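Local atomic coordinates of ATP phosphoribosyltransferase regulatory subunit (Lactococcus lactis, PDB entry 1Z7M), a protein that is required for the first step of histidine biosynthesis and may allow histidine to regulate ATP phosphoribosyltransferase activity by feedback. Residues Phe256-Lys260 against Ile273-Gly277; Glu156-Ser161 against Phe262-Leu266; Ser181-Arg187 against Asp249-Ser255; Leu202-Leu208 against Glu230-Thr234. One frame throughout, in Å; residues are numbered along the deposited sequence.

In the fold
Interactions 1, 2 and 3 all use helix 250-267, at its middle, its last turns and its first turns. Interaction 4 lies off this helix, about 25 Å from interaction 2 between centres. Interactions 1, 3 and 4 are largely buried, while interaction 2 is only partly so and ends at an exposed lysine. Interaction 1 is wholly apolar across its two segments. Interaction 2 is apolar too, with a glutamate at a ring edge. Interaction 3 adds a salt bridge at the start of helix 250-267. Interaction 4 joins two helix ends and lies within reach of a chain of another protein. L276 packs on F184, and F185 on L203, so interactions 1, 3 and 4 are continuous.

Interaction 1: residues Phe256-Lys260 against Ile273-Gly277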
loop_
_atom_site.group_PDB
_atom_site.type_symbol
_atom_site.label_atom_id
_atom_site.label_comp_id
_atom_site.label_asym_id
_atom_site.label_seq_id
_atom_site.Cartn_x
_atom_site.Cartn_y
_atom_site.Cartn_z
ATOM N N PHE B 256 -30.661 36.252 13.488
ATOM C CA PHE B 256 -31.983 35.631 13.553
ATOM C C PHE B 256 -32.941 36.261 12.553
ATOM O O PHE B 256 -33.861 35.608 12.063
ATOM C CB PHE B 256 -32.599 35.778 14.928
ATOM C CG PHE B 256 -34.020 35.335 14.975
ATOM C CD1 PHE B 256 -34.340 34.003 15.214
ATOM C CD2 PHE B 256 -35.047 36.236 14.717
ATOM C CE1 PHE B 256 -35.661 33.577 15.192
ATOM C CE2 PHE B 256 -36.365 35.817 14.693
ATOM C CZ PHE B 256 -36.673 34.485 14.931
ATOM N N ASP B 257 -32.748 37.552 12.290
ATOM C CA ASP B 257 -33.571 38.268 11.322
ATOM C C ASP B 257 -33.328 37.703 9.931
ATOM O O ASP B 257 -34.270 37.498 9.172
ATOM C CB ASP B 257 -33.237 39.760 11.308
ATOM C CG ASP B 257 -34.042 40.552 12.327
ATOM O OD1 ASP B 257 -35.119 40.062 12.768
ATOM O OD2 ASP B 257 -33.601 41.676 12.665
ATOM N N GLN B 258 -32.060 37.467 9.597
ATOM C CA GLN B 258 -31.699 36.911 8.297
ATOM C C GLN B 258 -32.406 35.569 8.071
ATOM O O GLN B 258 -32.977 35.327 7.008
ATOM C CB GLN B 258 -30.186 36.727 8.204
ATOM C CG GLN B 258 -29.725 36.256 6.840
ATOM C CD GLN B 258 -29.930 37.290 5.753
ATOM O OE1 GLN B 258 -29.214 38.282 5.690
ATOM N NE2 GLN B 258 -30.913 37.064 4.893
ATOM N N LEU B 259 -32.368 34.699 9.074
ATOM C CA LEU B 259 -33.025 33.401 8.964
ATOM C C LEU B 259 -34.520 33.621 8.772
ATOM O O LEU B 259 -35.153 32.968 7.952
ATOM C CB LEU B 259 -32.792 32.565 10.229
ATOM C CG LEU B 259 -31.335 32.256 10.576
ATOM C CD1 LEU B 259 -31.262 31.587 11.927
ATOM C CD2 LEU B 259 -30.722 31.387 9.501
ATOM N N LYS B 260 -35.078 34.550 9.538
ATOM C CA LYS B 260 -36.496 34.857 9.452
ATOM C C LYS B 260 -36.897 35.264 8.026
ATOM O O LYS B 260 -37.948 34.848 7.550
ATOM C CB LYS B 260 -36.837 35.958 10.454
ATOM C CG LYS B 260 -38.321 36.224 10.609
ATOM C CD LYS B 260 -38.560 37.461 11.455
ATOM C CE LYS B 260 -39.836 38.170 11.036
ATOM N NZ LYS B 260 -39.898 39.604 11.491
ATOM N N ILE B 273 -38.004 25.664 8.848
ATOM C CA ILE B 273 -37.887 25.607 10.287
ATOM C C ILE B 273 -36.563 26.221 10.721
ATOM O O ILE B 273 -35.509 25.926 10.165
ATOM C CB ILE B 273 -38.008 24.171 10.752
ATOM C CG1 ILE B 273 -39.427 23.696 10.480
ATOM C CG2 ILE B 273 -37.690 24.063 12.202
ATOM C CD1 ILE B 273 -39.609 22.210 10.622
ATOM N N ILE B 274 -36.626 27.108 11.703
ATOM C CA ILE B 274 -35.424 27.758 12.177
ATOM C C ILE B 274 -34.905 27.071 13.432
ATOM O O ILE B 274 -35.632 26.922 14.419
ATOM C CB ILE B 274 -35.683 29.265 12.446
ATOM C CG1 ILE B 274 -36.149 29.945 11.152
ATOM C CG2 ILE B 274 -34.413 29.924 12.985
ATOM C CD1 ILE B 274 -36.438 31.438 11.254
ATOM N N ASP B 275 -33.654 26.621 13.372
ATOM C CA ASP B 275 -33.035 25.960 14.510
ATOM C C ASP B 275 -31.863 26.795 14.994
ATOM O O ASP B 275 -30.802 26.825 14.373
ATOM C CB ASP B 275 -32.531 24.566 14.143
ATOM C CG ASP B 275 -32.264 23.710 15.370
ATOM O OD1 ASP B 275 -31.837 24.269 16.409
ATOM O OD2 ASP B 275 -32.479 22.477 15.299
ATOM N N LEU B 276 -32.058 27.489 16.105
ATOM C CA LEU B 276 -30.997 28.317 16.650
ATOM C C LEU B 276 -30.069 27.463 17.505
ATOM O O LEU B 276 -29.107 27.960 18.080
ATOM C CB LEU B 276 -31.600 29.447 17.485
ATOM C CG LEU B 276 -32.427 30.474 16.712
ATOM C CD1 LEU B 276 -33.089 31.447 17.673
ATOM C CD2 LEU B 276 -31.523 31.201 15.744
ATOM N N GLY B 277 -30.367 26.171 17.586
ATOM C CA GLY B 277 -29.539 25.281 18.373
ATOM C C GLY B 277 -28.703 24.381 17.492
ATOM O O GLY B 277 -28.115 23.413 17.959
#
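L259 and I274 meet at the middle of this contact, where a helix lies against strand 272-274 and the loop residue L276. The two side chains run at a slant to each other. L259 CD1 rests 3.7 Å from I274 CG2. The same methyl lies 3.8 Å from L276 CD2, so L259 CD1 touches both I274 and L276. I274 uses its two branches differently. CG2 faces the L259 side chain. The longer branch runs past it to the helix backbone, where I274 CD1 sits 3.8 Å from K260 N. That branch is extended, with CD1 anti to CA (chi2 -180°), and this carries the methyl as far as the helix.

F256 meets L276 at about a right angle. F256 CD1 is 3.8 Å from L276 CD1, and the leucine comes at the ring obliquely. F256 CG is anti to the backbone N (chi1 172°), which brings the ring across to L276. I274 CG2 is a looser neighbour, 4.4 Å from F256 CE1. No hydrogen bond joins the two segments, so the contact rests on apolar packing.

D275 OD1 accepts from G277 N at 2.7 Å, which makes an Asx turn.

Strand 272-274 is an outermost strand of the large mixed sheet within this chain. It pairs in parallel with strand 175-181, and both I273 and D275 bond to the backbone of I179. Helix 250-267 packs on this border. F256 and L276 both also touch L240 of helix 237-246.

Interaction 2: residues Glu156-Ser161 against Phe262-Leu266; sequences ELEILS and FSEKL
L160 CD1 sits over one face of the F262 ring and makes a CH-pi contact, 3.9 Å from the ring centroid. The methyl is offset toward the rim, and the two side chains cross at about a right angle. F262 CG is anti to the carbonyl carbon (chi1 -69°), which sends the ring toward helix 152-169.

More apolar packing runs along both helices. L157 CG is 4.1 Å from F262 CE2, approaching the ring obliquely. L160 CB is 3.6 Å from L266 CD1. At the outer border L157 CD1 lies 4.2 Å from K265 CD.

Among polar groups, E156 OE1 comes to the ring edge near its plane, 3.7 Å from F262 CZ. The other oxygen, E156 OE2, forms a salt bridge with R306. K265 NZ pairs with E261. S161 OG lies against L266 CD2 without a hydrogen bond.

With an alanine in place of F262, L160 and L157 would probably face a gap, and the E156 carboxylate would lose its ring-edge neighbour.

The local helix axes cross at -58°, 11.2 Å apart at closest approach. L160 and F262 also touch I179 of strand 175-181, and L266 touches I272 of strand 272-274, so the helices pack on the large sheet.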
loop_
_atom_site.group_PDB
_atom_site.type_symbol
_atom_site.label_atom_id
_atom_site.label_comp_id
_atom_site.label_asym_id
_atom_site.label_seq_id
_atom_site.Cartn_x
_atom_site.Cartn_y
_atom_site.Cartn_z
ATOM N N GLU B 156 -27.212 32.566 -1.536
ATOM C CA GLU B 156 -27.943 31.977 -0.438
ATOM C C GLU B 156 -29.392 31.676 -0.790
ATOM O O GLU B 156 -29.948 30.681 -0.321
ATOM C CB GLU B 156 -27.842 32.876 0.791
ATOM C CG GLU B 156 -26.385 33.283 1.099
ATOM C CD GLU B 156 -26.167 33.867 2.506
ATOM O OE1 GLU B 156 -26.870 34.837 2.873
ATOM O OE2 GLU B 156 -25.281 33.358 3.242
ATOM N N LEU B 157 -30.006 32.506 -1.631
ATOM C CA LEU B 157 -31.400 32.276 -2.022
ATOM C C LEU B 157 -31.512 31.243 -3.120
ATOM O O LEU B 157 -32.460 30.454 -3.152
ATOM C CB LEU B 157 -32.059 33.579 -2.469
ATOM C CG LEU B 157 -32.756 34.294 -1.308
ATOM C CD1 LEU B 157 -32.981 35.769 -1.635
ATOM C CD2 LEU B 157 -34.067 33.569 -0.996
ATOM N N GLU B 158 -30.535 31.250 -4.018
ATOM C CA GLU B 158 -30.523 30.309 -5.120
ATOM C C GLU B 158 -30.347 28.895 -4.603
ATOM O O GLU B 158 -31.076 27.991 -5.003
ATOM C CB GLU B 158 -29.391 30.632 -6.085
ATOM C CG GLU B 158 -29.430 29.816 -7.348
ATOM C CD GLU B 158 -28.266 30.123 -8.272
ATOM O OE1 GLU B 158 -27.948 31.325 -8.449
ATOM O OE2 GLU B 158 -27.678 29.160 -8.826
ATOM N N ILE B 159 -29.384 28.704 -3.703
ATOM C CA ILE B 159 -29.121 27.385 -3.145
ATOM C C ILE B 159 -30.283 26.880 -2.278
ATOM O O ILE B 159 -30.744 25.761 -2.466
ATOM C CB ILE B 159 -27.789 27.397 -2.348
ATOM C CG1 ILE B 159 -26.615 27.697 -3.294
ATOM C CG2 ILE B 159 -27.546 26.059 -1.678
ATOM C CD1 ILE B 159 -26.273 26.569 -4.252
ATOM N N LEU B 160 -30.770 27.702 -1.352
ATOM C CA LEU B 160 -31.895 27.316 -0.483
ATOM C C LEU B 160 -33.130 26.942 -1.279
ATOM O O LEU B 160 -33.856 26.010 -0.949
ATOM C CB LEU B 160 -32.264 28.468 0.444
ATOM C CG LEU B 160 -31.540 28.534 1.779
ATOM C CD1 LEU B 160 -31.800 29.869 2.428
ATOM C CD2 LEU B 160 -32.025 27.408 2.659
ATOM N N SER B 161 -33.370 27.714 -2.324
ATOM C CA SER B 161 -34.505 27.494 -3.193
ATOM C C SER B 161 -34.372 26.133 -3.886
ATOM O O SER B 161 -35.264 25.280 -3.796
ATOM C CB SER B 161 -34.553 28.614 -4.219
ATOM O OG SER B 161 -35.891 28.979 -4.475
ATOM N N PHE B 262 -35.457 34.438 5.088
ATOM C CA PHE B 262 -35.451 33.205 4.315
ATOM C C PHE B 262 -36.707 32.414 4.658
ATOM O O PHE B 262 -37.389 31.897 3.781
ATOM C CB PHE B 262 -34.211 32.375 4.673
ATOM C CG PHE B 262 -32.910 32.972 4.206
ATOM C CD1 PHE B 262 -31.725 32.708 4.892
ATOM C CD2 PHE B 262 -32.865 33.791 3.079
ATOM C CE1 PHE B 262 -30.517 33.252 4.464
ATOM C CE2 PHE B 262 -31.660 34.339 2.644
ATOM C CZ PHE B 262 -30.482 34.068 3.340
ATOM N N SER B 263 -37.008 32.328 5.949
ATOM C CA SER B 263 -38.166 31.586 6.402
ATOM C C SER B 263 -39.388 32.104 5.676
ATOM O O SER B 263 -40.245 31.330 5.248
ATOM C CB SER B 263 -38.344 31.748 7.908
ATOM O OG SER B 263 -39.278 30.806 8.412
ATOM N N GLU B 264 -39.458 33.420 5.521
ATOM C CA GLU B 264 -40.590 34.028 4.843
ATOM C C GLU B 264 -40.531 33.925 3.329
ATOM O O GLU B 264 -41.495 33.480 2.721
ATOM C CB GLU B 264 -40.734 35.490 5.256
ATOM C CG GLU B 264 -41.275 35.667 6.656
ATOM C CD GLU B 264 -41.040 37.069 7.198
ATOM O OE1 GLU B 264 -41.412 37.300 8.373
ATOM O OE2 GLU B 264 -40.481 37.929 6.464
ATOM N N LYS B 265 -39.420 34.315 2.711
ATOM C CA LYS B 265 -39.334 34.247 1.254
ATOM C C LYS B 265 -39.555 32.845 0.667
ATOM O O LYS B 265 -40.005 32.698 -0.477
ATOM C CB LYS B 265 -37.993 34.795 0.761
ATOM C CG LYS B 265 -37.865 36.311 0.841
ATOM C CD LYS B 265 -36.689 36.825 0.007
ATOM C CE LYS B 265 -36.435 38.313 0.247
ATOM N NZ LYS B 265 -36.110 38.614 1.683
ATOM N N LEU B 266 -39.258 31.814 1.448
ATOM C CA LEU B 266 -39.414 30.441 0.975
ATOM C C LEU B 266 -40.592 29.731 1.597
ATOM O O LEU B 266 -40.940 28.644 1.161
ATOM C CB LEU B 266 -38.150 29.630 1.273
ATOM C CG LEU B 266 -36.825 30.189 0.741
ATOM C CD1 LEU B 266 -35.655 29.439 1.362
ATOM C CD2 LEU B 266 -36.805 30.082 -0.776
#

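Interaction 3: residues Ser181-Arg187 against Asp249-Ser255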
loop_
_atom_site.group_PDB
_atom_site.type_symbol
_atom_site.label_atom_id
_atom_site.label_comp_id
_atom_site.label_asym_id
_atom_site.label_seq_id
_atom_site.Cartn_x
_atom_site.Cartn_y
_atom_site.Cartn_z
ATOM N N SER B 181 -27.672 29.472 11.626
ATOM C CA SER B 181 -26.597 30.433 11.436
ATOM C C SER B 181 -25.353 30.162 12.283
ATOM O O SER B 181 -25.422 30.125 13.510
ATOM C CB SER B 181 -27.117 31.826 11.743
ATOM O OG SER B 181 -26.078 32.778 11.634
ATOM N N ALA B 182 -24.216 29.976 11.616
ATOM C CA ALA B 182 -22.964 29.723 12.306
ATOM C C ALA B 182 -22.632 30.975 13.091
ATOM O O ALA B 182 -22.092 30.916 14.191
ATOM C CB ALA B 182 -21.863 29.432 11.303
ATOM N N LYS B 183 -22.977 32.118 12.516
ATOM C CA LYS B 183 -22.715 33.407 13.138
ATOM C C LYS B 183 -23.482 33.588 14.452
ATOM O O LYS B 183 -22.966 34.168 15.405
ATOM C CB LYS B 183 -23.075 34.515 12.152
ATOM C CG LYS B 183 -22.188 35.745 12.224
ATOM C CD LYS B 183 -22.566 36.744 11.125
ATOM C CE LYS B 183 -21.856 38.099 11.273
ATOM N NZ LYS B 183 -22.186 38.817 12.558
ATOM N N PHE B 184 -24.717 33.104 14.499
ATOM C CA PHE B 184 -25.528 33.194 15.702
ATOM C C PHE B 184 -24.951 32.165 16.674
ATOM O O PHE B 184 -24.820 32.436 17.867
ATOM C CB PHE B 184 -26.984 32.867 15.369
ATOM C CG PHE B 184 -27.909 32.814 16.568
ATOM C CD1 PHE B 184 -28.800 33.857 16.824
ATOM C CD2 PHE B 184 -27.919 31.707 17.420
ATOM C CE1 PHE B 184 -29.679 33.794 17.901
ATOM C CE2 PHE B 184 -28.796 31.638 18.503
ATOM C CZ PHE B 184 -29.674 32.679 18.742
ATOM N N PHE B 185 -24.605 30.983 16.161
ATOM C CA PHE B 185 -24.026 29.941 16.999
ATOM C C PHE B 185 -22.791 30.527 17.656
ATOM O O PHE B 185 -22.640 30.469 18.872
ATOM C CB PHE B 185 -23.608 28.728 16.167
ATOM C CG PHE B 185 -22.698 27.772 16.903
ATOM C CD1 PHE B 185 -23.211 26.888 17.849
ATOM C CD2 PHE B 185 -21.326 27.766 16.653
ATOM C CE1 PHE B 185 -22.380 26.020 18.523
ATOM C CE2 PHE B 185 -20.493 26.902 17.324
ATOM C CZ PHE B 185 -21.018 26.025 18.261
ATOM N N GLN B 186 -21.910 31.099 16.842
ATOM C CA GLN B 186 -20.683 31.677 17.355
ATOM C C GLN B 186 -20.941 32.757 18.372
ATOM O O GLN B 186 -20.382 32.728 19.471
ATOM C CB GLN B 186 -19.820 32.212 16.218
ATOM C CG GLN B 186 -18.777 31.203 15.768
ATOM C CD GLN B 186 -18.524 31.252 14.275
ATOM O OE1 GLN B 186 -18.334 32.340 13.704
ATOM N NE2 GLN B 186 -18.511 30.073 13.626
ATOM N N ARG B 187 -21.795 33.707 18.020
ATOM C CA ARG B 187 -22.123 34.788 18.935
ATOM C C ARG B 187 -22.635 34.244 20.265
ATOM O O ARG B 187 -22.305 34.757 21.325
ATOM C CB ARG B 187 -23.187 35.688 18.326
ATOM C CG ARG B 187 -23.535 36.859 19.202
ATOM C CD ARG B 187 -22.327 37.734 19.359
ATOM N NE ARG B 187 -22.524 38.803 20.327
ATOM C CZ ARG B 187 -21.573 39.659 20.685
ATOM N NH1 ARG B 187 -20.360 39.571 20.146
ATOM N NH2 ARG B 187 -21.824 40.587 21.599
ATOM N N ASP B 249 -29.065 41.768 21.976
ATOM C CA ASP B 249 -27.755 41.611 21.356
ATOM C C ASP B 249 -27.935 41.885 19.876
ATOM O O ASP B 249 -28.825 41.335 19.256
ATOM C CB ASP B 249 -27.212 40.193 21.584
ATOM C CG ASP B 249 -25.758 40.047 21.153
ATOM O OD1 ASP B 249 -25.489 40.181 19.939
ATOM O OD2 ASP B 249 -24.885 39.814 22.024
ATOM N N ASP B 250 -27.112 42.764 19.322
ATOM C CA ASP B 250 -27.209 43.100 17.907
ATOM C C ASP B 250 -26.900 41.900 17.024
ATOM O O ASP B 250 -27.707 41.507 16.185
ATOM C CB ASP B 250 -26.230 44.222 17.541
ATOM C CG ASP B 250 -26.504 45.517 18.286
ATOM O OD1 ASP B 250 -27.654 46.009 18.226
ATOM O OD2 ASP B 250 -25.564 46.050 18.927
ATOM N N VAL B 251 -25.714 41.328 17.210
ATOM C CA VAL B 251 -25.283 40.184 16.421
ATOM C C VAL B 251 -26.337 39.083 16.450
ATOM O O VAL B 251 -26.669 38.511 15.416
ATOM C CB VAL B 251 -23.941 39.629 16.945
ATOM C CG1 VAL B 251 -23.366 38.634 15.956
ATOM C CG2 VAL B 251 -22.965 40.762 17.171
ATOM N N LEU B 252 -26.874 38.797 17.632
ATOM C CA LEU B 252 -27.879 37.764 17.745
ATOM C C LEU B 252 -29.143 38.123 16.988
ATOM O O LEU B 252 -29.559 37.373 16.111
ATOM C CB LEU B 252 -28.211 37.457 19.206
ATOM C CG LEU B 252 -27.176 36.664 20.009
ATOM C CD1 LEU B 252 -27.760 36.248 21.350
ATOM C CD2 LEU B 252 -26.762 35.442 19.238
ATOM N N ILE B 253 -29.764 39.256 17.299
ATOM C CA ILE B 253 -30.994 39.635 16.585
ATOM C C ILE B 253 -30.742 39.742 15.081
ATOM O O ILE B 253 -31.573 39.340 14.284
ATOM C CB ILE B 253 -31.606 41.002 17.082
ATOM C CG1 ILE B 253 -30.664 42.165 16.726
ATOM C CG2 ILE B 253 -31.878 40.947 18.589
ATOM C CD1 ILE B 253 -31.201 43.559 17.099
ATOM N N SER B 254 -29.591 40.289 14.703
ATOM C CA SER B 254 -29.227 40.426 13.296
ATOM C C SER B 254 -29.262 39.084 12.550
ATOM O O SER B 254 -29.892 38.965 11.499
ATOM C CB SER B 254 -27.824 41.033 13.189
ATOM O OG SER B 254 -27.227 40.760 11.932
ATOM N N SER B 255 -28.576 38.087 13.109
ATOM C CA SER B 255 -28.495 36.753 12.522
ATOM C C SER B 255 -29.827 36.036 12.469
ATOM O O SER B 255 -30.087 35.290 11.522
ATOM C CB SER B 255 -27.493 35.888 13.290
ATOM O OG SER B 255 -26.175 36.379 13.114
#
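The first turns of helix 250-267 run antiparallel to helix 182-191, with F184 against L252 and R187 against D249. The local axes point 155° apart and come within 8.9 Å. L252 CD2 lies over one face of the F184 ring in a CH-pi contact, 3.7 Å from its centroid and offset toward the rim. S255 CB sits near the plane of the same ring and packs on F184 CB.

Each segment carries an N-cap. S181 ends strand 175-181, and its OG accepts from F184 N. The same OG also bonds to D287. D249 OD1 accepts from L252 N at 3.0 Å, from above the carboxylate plane. The strand thus passes straight into helix 182-191, which lies alongside the start of helix 250-267.

The capping aspartate has a second role. R187 grips it side-on with two nitrogens, both on one oxygen. R187 NE is 3.1 Å and R187 NH2 3.2 Å from D249 OD2. Both come from the syn side, and the oxygen lies in the guanidinium plane. The bend in the R187 chain (chi2 64°) turns the group along V251 to reach D249. V251 CG2 packs over a guanidinium face, and V251 CB lies 3.5 Å from R187 CD. S255 OG turns back to V251 O, which also accepts from S255 N on the opposite face. At the exposed border K183 NZ comes 3.6 Å from V251 CG1.

Interaction 4: residues Leu202-Leu208 against Glu230-Thr234; sequences LLLKKDL and EIFIT
The F232 ring is wedged between L203 and L208 and fills the middle of this contact. L203 meets the ring at about a right angle by its CD2 methyl. The modelled separation there is too short to be relied on. L208 comes from another side and runs past the phenylalanine in the reverse direction, with L208 CD2 3.7 Å from F232 CD2. L208 CD2 also reaches I233 CG2 at 3.9 Å. L202 CB lies 4.1 Å from F232 CZ. I231 also packs beside L203. L211 of helix 208-217 touches F232 as well.

A serine at F232 would probably leave a gap between L203 and L208 and take away the main apolar link between the two segments.

Farther out the contact turns polar. The end of the K206 chain lies against F232 O, and K206 NZ makes a weak hydrogen bond to it at 3.5 Å. K206 also makes a cation-pi contact with an aromatic residue of a chain of another protein. A bound phosphate ion, probably from the crystallisation liquor, lies about 5 Å from the K206 side chain.

K206 has positive phi, and the geometry fits a Schellman motif ending helix 196-204, though one of its bonds is weak and the place of D207 N is less certain. D207 then serves as N-cap of helix 208-217, its OD1 accepting from G210 N. Such an end, followed at once by an N-cap, would make a tight helix-to-helix connection, and F232 packs against it.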
loop_
_atom_site.group_PDB
_atom_site.type_symbol
_atom_site.label_atom_id
_atom_site.label_comp_id
_atom_site.label_asym_id
_atom_site.label_seq_id
_atom_site.Cartn_x
_atom_site.Cartn_y
_atom_site.Cartn_z
ATOM N N LEU B 202 -22.870 20.269 24.392
ATOM C CA LEU B 202 -24.178 20.375 25.018
ATOM C C LEU B 202 -25.290 20.481 23.990
ATOM O O LEU B 202 -26.347 19.869 24.143
ATOM C CB LEU B 202 -24.219 21.576 25.965
ATOM C CG LEU B 202 -23.518 21.399 27.319
ATOM C CD1 LEU B 202 -23.628 22.670 28.124
ATOM C CD2 LEU B 202 -24.154 20.260 28.082
ATOM N N LEU B 203 -25.052 21.253 22.939
ATOM C CA LEU B 203 -26.035 21.439 21.877
ATOM C C LEU B 203 -26.176 20.218 20.979
ATOM O O LEU B 203 -27.267 19.917 20.479
ATOM C CB LEU B 203 -25.647 22.638 21.029
ATOM C CG LEU B 203 -25.970 24.025 21.583
ATOM C CD1 LEU B 203 -25.197 25.051 20.799
ATOM C CD2 LEU B 203 -27.461 24.303 21.477
ATOM N N LEU B 204 -25.059 19.532 20.770
ATOM C CA LEU B 204 -25.014 18.343 19.943
ATOM C C LEU B 204 -25.839 17.220 20.481
ATOM O O LEU B 204 -26.502 16.506 19.730
ATOM C CB LEU B 204 -23.601 17.840 19.842
ATOM C CG LEU B 204 -22.777 18.533 18.783
ATOM C CD1 LEU B 204 -21.334 18.098 18.918
ATOM C CD2 LEU B 204 -23.337 18.183 17.431
ATOM N N LYS B 205 -25.753 17.046 21.788
ATOM C CA LYS B 205 -26.463 15.987 22.456
ATOM C C LYS B 205 -27.729 16.523 23.085
ATOM O O LYS B 205 -28.469 15.773 23.710
ATOM C CB LYS B 205 -25.554 15.402 23.522
ATOM C CG LYS B 205 -24.134 15.138 23.040
ATOM C CD LYS B 205 -24.053 13.935 22.109
ATOM C CE LYS B 205 -24.675 12.708 22.746
ATOM N NZ LYS B 205 -24.151 12.430 24.127
ATOM N N LYS B 206 -27.994 17.812 22.888
ATOM C CA LYS B 206 -29.162 18.409 23.489
ATOM C C LYS B 206 -29.194 17.927 24.910
ATOM O O LYS B 206 -30.198 17.444 25.451
ATOM C CB LYS B 206 -30.436 18.062 22.733
ATOM C CG LYS B 206 -30.492 18.696 21.353
ATOM C CD LYS B 206 -31.898 18.685 20.791
ATOM C CE LYS B 206 -31.941 19.321 19.417
ATOM N NZ LYS B 206 -31.256 20.638 19.401
ATOM N N ASP B 207 -28.019 18.054 25.472
ATOM C CA ASP B 207 -27.739 17.655 26.814
ATOM C C ASP B 207 -28.462 18.641 27.814
ATOM O O ASP B 207 -27.786 19.386 28.522
ATOM C CB ASP B 207 -26.229 17.597 27.051
ATOM C CG ASP B 207 -25.871 16.951 28.376
ATOM O OD1 ASP B 207 -26.747 16.895 29.264
ATOM O OD2 ASP B 207 -24.716 16.502 28.525
ATOM N N LEU B 208 -29.835 18.620 27.910
ATOM C CA LEU B 208 -30.673 19.501 28.801
ATOM C C LEU B 208 -30.207 19.538 30.245
ATOM O O LEU B 208 -30.182 20.601 30.871
ATOM C CB LEU B 208 -32.137 19.059 28.787
ATOM C CG LEU B 208 -32.813 19.021 27.402
ATOM C CD1 LEU B 208 -34.268 18.572 27.501
ATOM C CD2 LEU B 208 -32.709 20.377 26.724
ATOM N N GLU B 230 -34.154 27.455 25.821
ATOM C CA GLU B 230 -35.160 27.384 24.766
ATOM C C GLU B 230 -34.686 26.899 23.394
ATOM O O GLU B 230 -35.298 25.998 22.821
ATOM C CB GLU B 230 -35.808 28.767 24.619
ATOM C CG GLU B 230 -37.264 28.774 24.159
ATOM C CD GLU B 230 -38.218 28.217 25.201
ATOM O OE1 GLU B 230 -39.450 28.356 25.010
ATOM O OE2 GLU B 230 -37.737 27.636 26.205
ATOM N N ILE B 231 -33.618 27.492 22.860
ATOM C CA ILE B 231 -33.117 27.102 21.546
ATOM C C ILE B 231 -32.775 25.623 21.463
ATOM O O ILE B 231 -32.483 25.108 20.386
ATOM C CB ILE B 231 -31.869 27.873 21.161
ATOM C CG1 ILE B 231 -30.752 27.556 22.154
ATOM C CG2 ILE B 231 -32.172 29.346 21.099
ATOM C CD1 ILE B 231 -29.388 28.040 21.720
ATOM N N PHE B 232 -32.796 24.939 22.599
ATOM C CA PHE B 232 -32.512 23.514 22.621
ATOM C C PHE B 232 -33.732 22.694 22.259
ATOM O O PHE B 232 -33.586 21.567 21.817
ATOM C CB PHE B 232 -32.083 23.067 24.013
ATOM C CG PHE B 232 -30.604 23.066 24.245
ATOM C CD1 PHE B 232 -29.842 24.205 24.016
ATOM C CD2 PHE B 232 -29.987 21.940 24.769
ATOM C CE1 PHE B 232 -28.491 24.216 24.314
ATOM C CE2 PHE B 232 -28.640 21.947 25.066
ATOM C CZ PHE B 232 -27.891 23.083 24.841
ATOM N N ILE B 233 -34.935 23.235 22.454
ATOM C CA ILE B 233 -36.134 22.448 22.182
ATOM C C ILE B 233 -37.306 23.081 21.452
ATOM O O ILE B 233 -38.408 22.533 21.510
ATOM C CB ILE B 233 -36.713 21.849 23.486
ATOM C CG1 ILE B 233 -37.242 22.969 24.378
ATOM C CG2 ILE B 233 -35.651 21.038 24.218
ATOM C CD1 ILE B 233 -37.880 22.471 25.660
ATOM N N THR B 234 -37.104 24.215 20.783
ATOM C CA THR B 234 -38.213 24.839 20.059
ATOM C C THR B 234 -37.848 25.640 18.835
ATOM O O THR B 234 -36.797 26.268 18.784
ATOM C CB THR B 234 -39.029 25.793 20.937
ATOM O OG1 THR B 234 -40.154 26.266 20.182
ATOM C CG2 THR B 234 -38.191 26.991 21.351
#